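Local coordinates for periplasmic solute binding protein (PDB 6IXI) that probably captures manganese or zinc ions in the periplasm and hands them to a membrane transporter, as solute-binding proteins of the ZnuA family do, at residues F11-D16 with D247-P252; G61-E66 with S101-H106; W167-E172 with H213-I218. All coordinates share one frame; numbering follows the deposited sequence. Where two conformers were deposited one is given.

Contact 1 (F11-D16 with D247-P252); sequences FSIIGD and DSLSKP. With CD (cadmium ion), chain B; SO4 (sulfate ion), chain M.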
# COMPACT_ATOMS: atom_id res chain seq x y z
N PHE A 11 -2.26 -9.58 -2.73
CA PHE A 11 -0.83 -9.27 -2.73
C PHE A 11 -0.29 -9.23 -1.30
O PHE A 11 -1.04 -9.37 -0.36
CB PHE A 11 -0.52 -8.03 -3.57
CG PHE A 11 -0.73 -6.69 -2.90
CD1 PHE A 11 -2.00 -6.27 -2.50
CD2 PHE A 11 0.34 -5.81 -2.73
CE1 PHE A 11 -2.19 -5.02 -1.93
CE2 PHE A 11 0.14 -4.56 -2.16
CZ PHE A 11 -1.12 -4.16 -1.78
N SER A 12 1.04 -9.05 -1.16
CA SER A 12 1.74 -9.38 0.07
C SER A 12 1.27 -8.51 1.25
O SER A 12 1.21 -8.98 2.38
CB SER A 12 3.25 -9.28 -0.13
OG SER A 12 3.59 -7.97 -0.57
N ILE A 13 0.91 -7.25 0.97
CA ILE A 13 0.47 -6.33 2.01
C ILE A 13 -0.81 -6.84 2.66
O ILE A 13 -0.92 -6.88 3.89
CB ILE A 13 0.36 -4.89 1.46
CG1 ILE A 13 1.74 -4.30 1.16
CG2 ILE A 13 -0.42 -3.99 2.41
CD1 ILE A 13 1.72 -2.83 0.86
N ILE A 14 -1.77 -7.29 1.84
CA ILE A 14 -3.04 -7.75 2.38
C ILE A 14 -2.84 -9.11 3.05
O ILE A 14 -3.43 -9.37 4.10
CB ILE A 14 -4.13 -7.75 1.30
CG1 ILE A 14 -4.47 -6.30 0.92
CG2 ILE A 14 -5.37 -8.50 1.78
CD1 ILE A 14 -5.28 -6.19 -0.34
N GLY A 15 -1.98 -9.95 2.47
CA GLY A 15 -1.73 -11.25 3.07
C GLY A 15 -1.14 -11.13 4.47
O GLY A 15 -1.55 -11.85 5.38
N ASP A 16 -0.16 -10.24 4.64
CA ASP A 16 0.43 -9.99 5.94
C ASP A 16 -0.60 -9.40 6.91
O ASP A 16 -0.63 -9.80 8.07
CB ASP A 16 1.71 -9.15 5.84
CG ASP A 16 2.30 -8.86 7.21
OD1 ASP A 16 2.90 -9.79 7.79
OD2 ASP A 16 2.08 -7.75 7.72
N ASP A 247 4.92 -0.85 -2.71
CA ASP A 247 4.12 -1.70 -3.59
C ASP A 247 4.14 -3.17 -3.17
O ASP A 247 3.35 -3.97 -3.64
CB ASP A 247 4.56 -1.57 -5.05
CG ASP A 247 3.75 -0.52 -5.78
OD1 ASP A 247 2.80 0.00 -5.16
OD2 ASP A 247 4.07 -0.22 -6.95
N SER A 248 5.10 -3.52 -2.30
CA SER A 248 5.33 -4.92 -2.00
C SER A 248 6.07 -4.99 -0.68
O SER A 248 6.88 -4.11 -0.41
CB SER A 248 6.19 -5.52 -3.11
OG SER A 248 6.52 -6.87 -2.81
N LEU A 249 5.85 -6.06 0.08
CA LEU A 249 6.75 -6.34 1.19
C LEU A 249 8.12 -6.68 0.61
O LEU A 249 8.22 -7.20 -0.50
CB LEU A 249 6.23 -7.53 2.01
CG LEU A 249 4.84 -7.38 2.63
CD1 LEU A 249 4.50 -8.58 3.51
CD2 LEU A 249 4.75 -6.10 3.45
N SER A 250 9.16 -6.40 1.39
CA SER A 250 10.49 -6.83 1.03
C SER A 250 10.59 -8.34 1.22
O SER A 250 9.68 -8.98 1.76
CB SER A 250 11.51 -6.09 1.88
OG SER A 250 11.52 -6.62 3.19
N LYS A 251 11.72 -8.89 0.75
CA LYS A 251 12.15 -10.24 1.08
C LYS A 251 12.34 -10.33 2.59
O LYS A 251 12.52 -9.31 3.27
CB LYS A 251 13.41 -10.58 0.27
CG LYS A 251 14.52 -9.54 0.35
CD LYS A 251 15.91 -9.98 -0.07
CE LYS A 251 16.99 -9.15 0.60
NZ LYS A 251 18.27 -9.16 -0.15
N PRO A 252 12.22 -11.53 3.19
CA PRO A 252 12.22 -11.66 4.66
C PRO A 252 13.39 -11.01 5.39
O PRO A 252 13.23 -10.52 6.51
CB PRO A 252 12.11 -13.18 4.85
CG PRO A 252 11.35 -13.61 3.61
CD PRO A 252 12.01 -12.81 2.51
CD CD B . 2.22 1.18 -7.04
S SO4 M . 13.98 -6.48 -1.17
O1 SO4 M . 14.87 -7.13 -2.10
O2 SO4 M . 12.80 -7.27 -1.01
O3 SO4 M . 13.62 -5.18 -1.68
O4 SO4 M . 14.66 -6.33 0.10
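Ser-12, in the first turn of helix 12-22, reaches across to the loop 247-252 with its hydroxyl and accepts the backbone N-H of Leu-249. Leu-249 N lies 3.0 Å from Ser-12 OG and the bond is almost straight, at 176°. The torsion explains the reach: Ser-12 OG sits between its own backbone N and carbonyl carbon (chi1 58°), on the side of the helix that meets the loop. Leu-249 then folds over this serine. Its CG is swung beside its own backbone N (chi1 -59°), which brings CG to 3.5 Å from Ser-12 OG and lets CD1 lie along the helix, near Ser-12 O. The same CD1 rests on the CB of Asp-16 at 3.7 Å, one helical turn on. The carboxylate of Asp-16 looks elsewhere, with OD2 taking the backbone N-H of Tyr-259. Where the loop segment begins, at Asp-247, the edge of the Phe-11 ring faces a backbone oxygen, with CE2 3.6 Å from Asp-247 O. The side chain of Asp-247 turns from the helix and grips the cadmium ion through both oxygens, each at 2.3 Å, in company with His-39, His-106 and Glu-172. The contact thus fastens the loop that carries the metal ligand Asp-247 to the start of helix 12-22, in the metal site of a ZnuA-type solute-binding protein.

Contact 2 (G61-E66 with S101-H106); sequences GLHLEE and SEPNPH. With CD (cadmium ion), chain C; CD (cadmium ion), chain B.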
# COMPACT_ATOMS: atom_id res chain seq x y z
N GLY A 61 -8.97 -3.73 -4.47
CA GLY A 61 -9.88 -2.87 -5.21
C GLY A 61 -9.17 -1.61 -5.65
O GLY A 61 -7.95 -1.62 -5.82
N LEU A 62 -9.93 -0.52 -5.84
CA LEU A 62 -9.36 0.70 -6.40
C LEU A 62 -8.52 0.34 -7.63
O LEU A 62 -7.48 0.95 -7.87
CB LEU A 62 -8.51 1.40 -5.34
CG LEU A 62 -9.25 1.84 -4.08
CD1 LEU A 62 -8.30 2.49 -3.08
CD2 LEU A 62 -10.40 2.79 -4.43
N HIS A 63 -8.98 -0.68 -8.37
CA HIS A 63 -8.44 -1.05 -9.68
C HIS A 63 -7.05 -1.69 -9.58
O HIS A 63 -6.44 -1.92 -10.62
CB HIS A 63 -8.45 0.10 -10.70
CG HIS A 63 -9.81 0.51 -11.16
ND1 HIS A 63 -10.03 1.10 -12.40
CD2 HIS A 63 -11.02 0.44 -10.55
CE1 HIS A 63 -11.31 1.39 -12.53
NE2 HIS A 63 -11.94 0.99 -11.41
N LEU A 64 -6.58 -2.02 -8.37
CA LEU A 64 -5.24 -2.57 -8.25
C LEU A 64 -5.13 -3.88 -9.03
O LEU A 64 -4.10 -4.16 -9.64
CB LEU A 64 -4.85 -2.80 -6.78
CG LEU A 64 -3.47 -3.43 -6.57
CD1 LEU A 64 -2.37 -2.46 -6.98
CD2 LEU A 64 -3.27 -3.90 -5.13
N GLU A 65 -6.20 -4.68 -8.99
CA GLU A 65 -6.12 -6.03 -9.51
C GLU A 65 -6.71 -6.09 -10.92
O GLU A 65 -7.02 -7.17 -11.43
CB GLU A 65 -6.82 -7.02 -8.57
CG GLU A 65 -6.13 -7.21 -7.21
CD GLU A 65 -6.63 -6.28 -6.12
OE1 GLU A 65 -7.53 -5.48 -6.41
OE2 GLU A 65 -6.13 -6.36 -4.96
N GLU A 66 -6.88 -4.93 -11.56
CA GLU A 66 -7.76 -4.92 -12.73
C GLU A 66 -7.22 -5.80 -13.86
O GLU A 66 -8.00 -6.39 -14.59
CB GLU A 66 -8.06 -3.51 -13.22
CG GLU A 66 -6.88 -2.85 -13.91
CD GLU A 66 -7.14 -1.39 -14.23
OE1 GLU A 66 -8.32 -0.95 -14.14
OE2 GLU A 66 -6.16 -0.68 -14.54
N SER A 101 -11.63 10.47 -12.76
CA SER A 101 -10.66 9.55 -13.35
C SER A 101 -10.63 8.22 -12.60
O SER A 101 -11.40 8.00 -11.67
CB SER A 101 -9.29 10.17 -13.38
OG SER A 101 -8.81 10.38 -12.05
N GLU A 102 -9.69 7.35 -13.02
CA GLU A 102 -9.41 6.07 -12.39
C GLU A 102 -8.86 6.29 -10.98
O GLU A 102 -8.11 7.23 -10.72
CB GLU A 102 -8.41 5.29 -13.25
CG GLU A 102 -9.02 4.15 -14.05
CD GLU A 102 -8.10 2.94 -14.12
OE1 GLU A 102 -8.55 1.87 -14.59
OE2 GLU A 102 -6.93 3.06 -13.69
N PRO A 103 -9.21 5.42 -10.00
CA PRO A 103 -8.74 5.61 -8.63
C PRO A 103 -7.25 5.28 -8.53
O PRO A 103 -6.74 4.39 -9.20
CB PRO A 103 -9.64 4.64 -7.81
CG PRO A 103 -10.03 3.56 -8.81
CD PRO A 103 -10.07 4.23 -10.17
N ASN A 104 -6.54 6.07 -7.72
CA ASN A 104 -5.21 5.71 -7.25
C ASN A 104 -5.37 4.54 -6.28
O ASN A 104 -6.19 4.59 -5.37
CB ASN A 104 -4.54 6.93 -6.62
CG ASN A 104 -3.09 6.72 -6.24
OD1 ASN A 104 -2.76 5.77 -5.52
ND2 ASN A 104 -2.23 7.62 -6.70
N PRO A 105 -4.65 3.40 -6.45
CA PRO A 105 -4.88 2.25 -5.59
C PRO A 105 -4.20 2.23 -4.21
O PRO A 105 -4.52 1.36 -3.40
CB PRO A 105 -4.32 1.10 -6.43
CG PRO A 105 -3.18 1.75 -7.21
CD PRO A 105 -3.58 3.19 -7.43
N HIS A 106 -3.29 3.18 -3.93
CA HIS A 106 -2.32 3.02 -2.86
C HIS A 106 -2.91 3.40 -1.49
O HIS A 106 -2.27 4.13 -0.71
CB HIS A 106 -1.03 3.81 -3.23
CG HIS A 106 -0.42 3.38 -4.54
ND1 HIS A 106 -0.64 4.08 -5.72
CD2 HIS A 106 0.40 2.34 -4.86
CE1 HIS A 106 0.03 3.50 -6.71
NE2 HIS A 106 0.65 2.41 -6.22
CD CD C . -6.38 1.30 -15.46
CD CD B . 2.22 1.18 -7.04
O HOH W 1 -8.22 0.60 -16.73
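His-63 and Glu-102 make the direct hydrogen bond between the two loops: His-63 ND1 donates to Glu-102 OE1 at 2.8 Å. The oxygen lies in the plane of the imidazole, yet the ring and carboxylate planes stand 86° apart, and the N-H arrives from above the carboxylate rather than within its plane. Metal bonds form the second link. A cadmium ion is held by Glu-66 OE2 at 2.2 Å and by both oxygens of Glu-102, the closer being OE1 at 2.4 Å, with a water as a further ligand. The two glutamates approach from opposite directions, and the same water donates to Glu-66 OE1. Glu-102 OE1 therefore serves the metal and the histidine together.

Packing fills in beneath this polar rim. Pro-103 sets its CD over the centre of one face of the His-63 ring in a CH-pi contact, 3.7 Å from the ring centroid and only 3° off the normal. Leu-62 crosses obliquely over the same proline, CD2 to Pro-103 CB at 3.9 Å. Further in, CB of Pro-105 touches CB of Leu-64 at 4.0 Å and also lies against the carbonyl oxygen of Leu-62.

Within 101-106, Asn-104 OD1 accepts two N-H groups of His-106: the backbone N, in an Asx turn, and ND1 of the ring at 2.7 Å. With ND1 occupied in this way, NE2 is presented to the other cadmium ion, which His-39, Glu-172 and Asp-247 also bind. Asn-104, as a second-shell residue, thus probably orients His-106 in the transport site, whereas the separate cadmium between Glu-66 and Glu-102 probably offsets the like charges of two carboxylates whose OE1 atoms lie close together.

Contact 3 (W167-E172 with H213-I218); sequences WFVTSE and HKIKFI. With CD (cadmium ion), chain D; CD (cadmium ion), chain B.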
# COMPACT_ATOMS: atom_id res chain seq x y z
N TRP A 167 5.32 18.65 1.73
CA TRP A 167 5.28 18.03 0.41
C TRP A 167 5.89 16.64 0.53
O TRP A 167 6.97 16.51 1.08
CB TRP A 167 6.12 18.86 -0.58
CG TRP A 167 5.52 20.18 -0.95
CD1 TRP A 167 5.74 21.39 -0.36
CD2 TRP A 167 4.59 20.41 -2.02
NE1 TRP A 167 5.01 22.36 -0.99
CE2 TRP A 167 4.29 21.79 -2.01
CE3 TRP A 167 3.99 19.59 -2.98
CZ2 TRP A 167 3.42 22.36 -2.93
CZ3 TRP A 167 3.13 20.16 -3.90
CH2 TRP A 167 2.85 21.53 -3.87
N PHE A 168 5.17 15.63 0.03
CA PHE A 168 5.72 14.32 -0.26
C PHE A 168 5.92 14.20 -1.76
O PHE A 168 4.94 14.16 -2.51
CB PHE A 168 4.78 13.19 0.20
CG PHE A 168 4.44 13.15 1.67
CD1 PHE A 168 5.35 13.60 2.63
CD2 PHE A 168 3.22 12.63 2.09
CE1 PHE A 168 5.02 13.55 3.98
CE2 PHE A 168 2.89 12.60 3.44
CZ PHE A 168 3.79 13.05 4.39
N VAL A 169 7.19 14.12 -2.19
CA VAL A 169 7.52 14.03 -3.60
C VAL A 169 8.17 12.68 -3.92
O VAL A 169 9.22 12.34 -3.38
CB VAL A 169 8.38 15.21 -4.09
CG1 VAL A 169 8.63 15.11 -5.59
CG2 VAL A 169 7.69 16.53 -3.78
N THR A 170 7.51 11.93 -4.81
CA THR A 170 7.90 10.56 -5.09
C THR A 170 7.90 10.33 -6.60
O THR A 170 7.58 11.23 -7.39
CB THR A 170 7.01 9.57 -4.33
OG1 THR A 170 5.66 9.75 -4.77
CG2 THR A 170 7.08 9.73 -2.83
N SER A 171 8.28 9.12 -7.00
CA SER A 171 8.31 8.76 -8.40
C SER A 171 6.91 8.32 -8.85
O SER A 171 6.24 9.06 -9.58
CB SER A 171 9.43 7.78 -8.66
OG SER A 171 10.66 8.35 -8.18
N GLU A 172 6.43 7.16 -8.37
CA GLU A 172 5.03 6.80 -8.53
C GLU A 172 4.21 7.64 -7.55
O GLU A 172 4.75 8.10 -6.54
CB GLU A 172 4.83 5.32 -8.18
CG GLU A 172 3.50 4.73 -8.65
CD GLU A 172 3.15 3.37 -8.08
OE1 GLU A 172 3.70 3.02 -7.00
OE2 GLU A 172 2.31 2.67 -8.68
N HIS A 213 8.34 25.69 -5.15
CA HIS A 213 8.01 25.53 -3.75
C HIS A 213 9.24 25.23 -2.91
O HIS A 213 9.12 25.07 -1.70
CB HIS A 213 6.94 24.46 -3.53
CG HIS A 213 5.62 24.80 -4.13
ND1 HIS A 213 4.74 25.68 -3.53
CD2 HIS A 213 5.03 24.40 -5.27
CE1 HIS A 213 3.67 25.81 -4.28
NE2 HIS A 213 3.82 25.02 -5.35
N LYS A 214 10.41 25.14 -3.54
CA LYS A 214 11.67 24.95 -2.82
C LYS A 214 11.67 23.58 -2.16
O LYS A 214 12.22 23.41 -1.07
CB LYS A 214 11.90 26.06 -1.78
CG LYS A 214 12.36 27.41 -2.34
CD LYS A 214 11.28 28.10 -3.15
CE LYS A 214 11.82 28.91 -4.31
NZ LYS A 214 12.36 30.22 -3.85
N ILE A 215 11.05 22.61 -2.82
CA ILE A 215 10.96 21.27 -2.29
C ILE A 215 12.37 20.68 -2.32
O ILE A 215 13.06 20.81 -3.31
CB ILE A 215 9.94 20.44 -3.09
CG1 ILE A 215 8.51 20.92 -2.82
CG2 ILE A 215 10.10 18.96 -2.79
CD1 ILE A 215 7.51 20.57 -3.90
N LYS A 216 12.77 20.01 -1.22
CA LYS A 216 14.16 19.66 -0.98
C LYS A 216 14.50 18.22 -1.37
O LYS A 216 15.68 17.90 -1.51
CB LYS A 216 14.49 19.88 0.50
CG LYS A 216 14.53 21.35 0.91
CD LYS A 216 15.71 22.08 0.30
CE LYS A 216 15.45 23.55 0.04
NZ LYS A 216 16.65 24.22 -0.49
N PHE A 217 13.51 17.35 -1.53
CA PHE A 217 13.80 15.93 -1.70
C PHE A 217 12.77 15.25 -2.61
O PHE A 217 11.59 15.62 -2.63
CB PHE A 217 13.81 15.20 -0.35
CG PHE A 217 14.97 15.52 0.57
CD1 PHE A 217 16.14 14.77 0.53
CD2 PHE A 217 14.89 16.57 1.48
CE1 PHE A 217 17.19 15.07 1.39
CE2 PHE A 217 15.96 16.88 2.32
CZ PHE A 217 17.10 16.12 2.28
N ILE A 218 13.24 14.25 -3.37
CA ILE A 218 12.35 13.40 -4.14
C ILE A 218 12.81 11.96 -3.94
O ILE A 218 14.00 11.67 -4.04
CB ILE A 218 12.29 13.79 -5.64
CG1 ILE A 218 11.42 12.83 -6.45
CG2 ILE A 218 13.69 13.89 -6.24
CD1 ILE A 218 11.05 13.34 -7.85
CD CD D . 4.60 26.59 -1.44
CD CD B . 2.22 1.18 -7.04
O HOH W 2 6.53 28.43 -1.22
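Trp-167 turns one side of its indole to two side chains of 213-218, Ile-215 at the five-membered ring and His-213 by the six-membered ring. The indole and imidazole planes are inclined by 41° with centroids 4.5 Å apart, an oblique meeting in which Trp-167 CZ2 sits over the middle of the His-213 ring, 3.5 Å from its CD2. Ile-215 comes in at about a right angle to the indole and lays CD1 over its face, 3.7 Å from the centroid of the five-membered ring, a CH-pi contact. Trp-167 CG stands opposite its own carbonyl carbon (chi1 -71°), and that torsion carries the ring out over both partners. The other branch of Ile-215 serves the next inward-facing residue of the strand: its CG2 meets CG2 of Val-169 at 3.6 Å. Val-169 spreads its methyls, giving CG1 to Ile-218 CG1 at 3.7 Å. Beside this pair Ile-218 CA lies 3.4 Å from Val-169 O, a CA-H...O contact.

His-213 ND1 binds a cadmium ion at 2.3 Å; that bond and Trp-167 CZ2 on the imidazole face together probably restrict the ring's rotation. The strand leads on into Glu-172, which binds the central cadmium with both carboxylate oxygens. No hydrogen bond crosses between the two segments, so apolar packing carries the contact; backbone bonding to strand 217-221 begins just beyond, between Val-169 and Phe-219.

In the fold
From the N terminus, the chain passes strand 6-9 and enters contact 1 at the start of helix 12-22, whose partner arrives only after strand 239-244, so contact 1 closes the longest loop. The other two are nested inside it and follow one another in series. Contact 2 joins the loop after strand 56-59 to the one before helix 111-128, around strand 80-83. Contact 3 comes after helix 133-158, tying strand 167-170 to strand 217-221 and closing a loop that holds helix 176-182, strand 185-188 and helix 200-213. Their centres are about 17 to 25 Å apart, yet Asp-247, His-106 and Glu-172, one from each, converge with His-39 on a single cadmium ion.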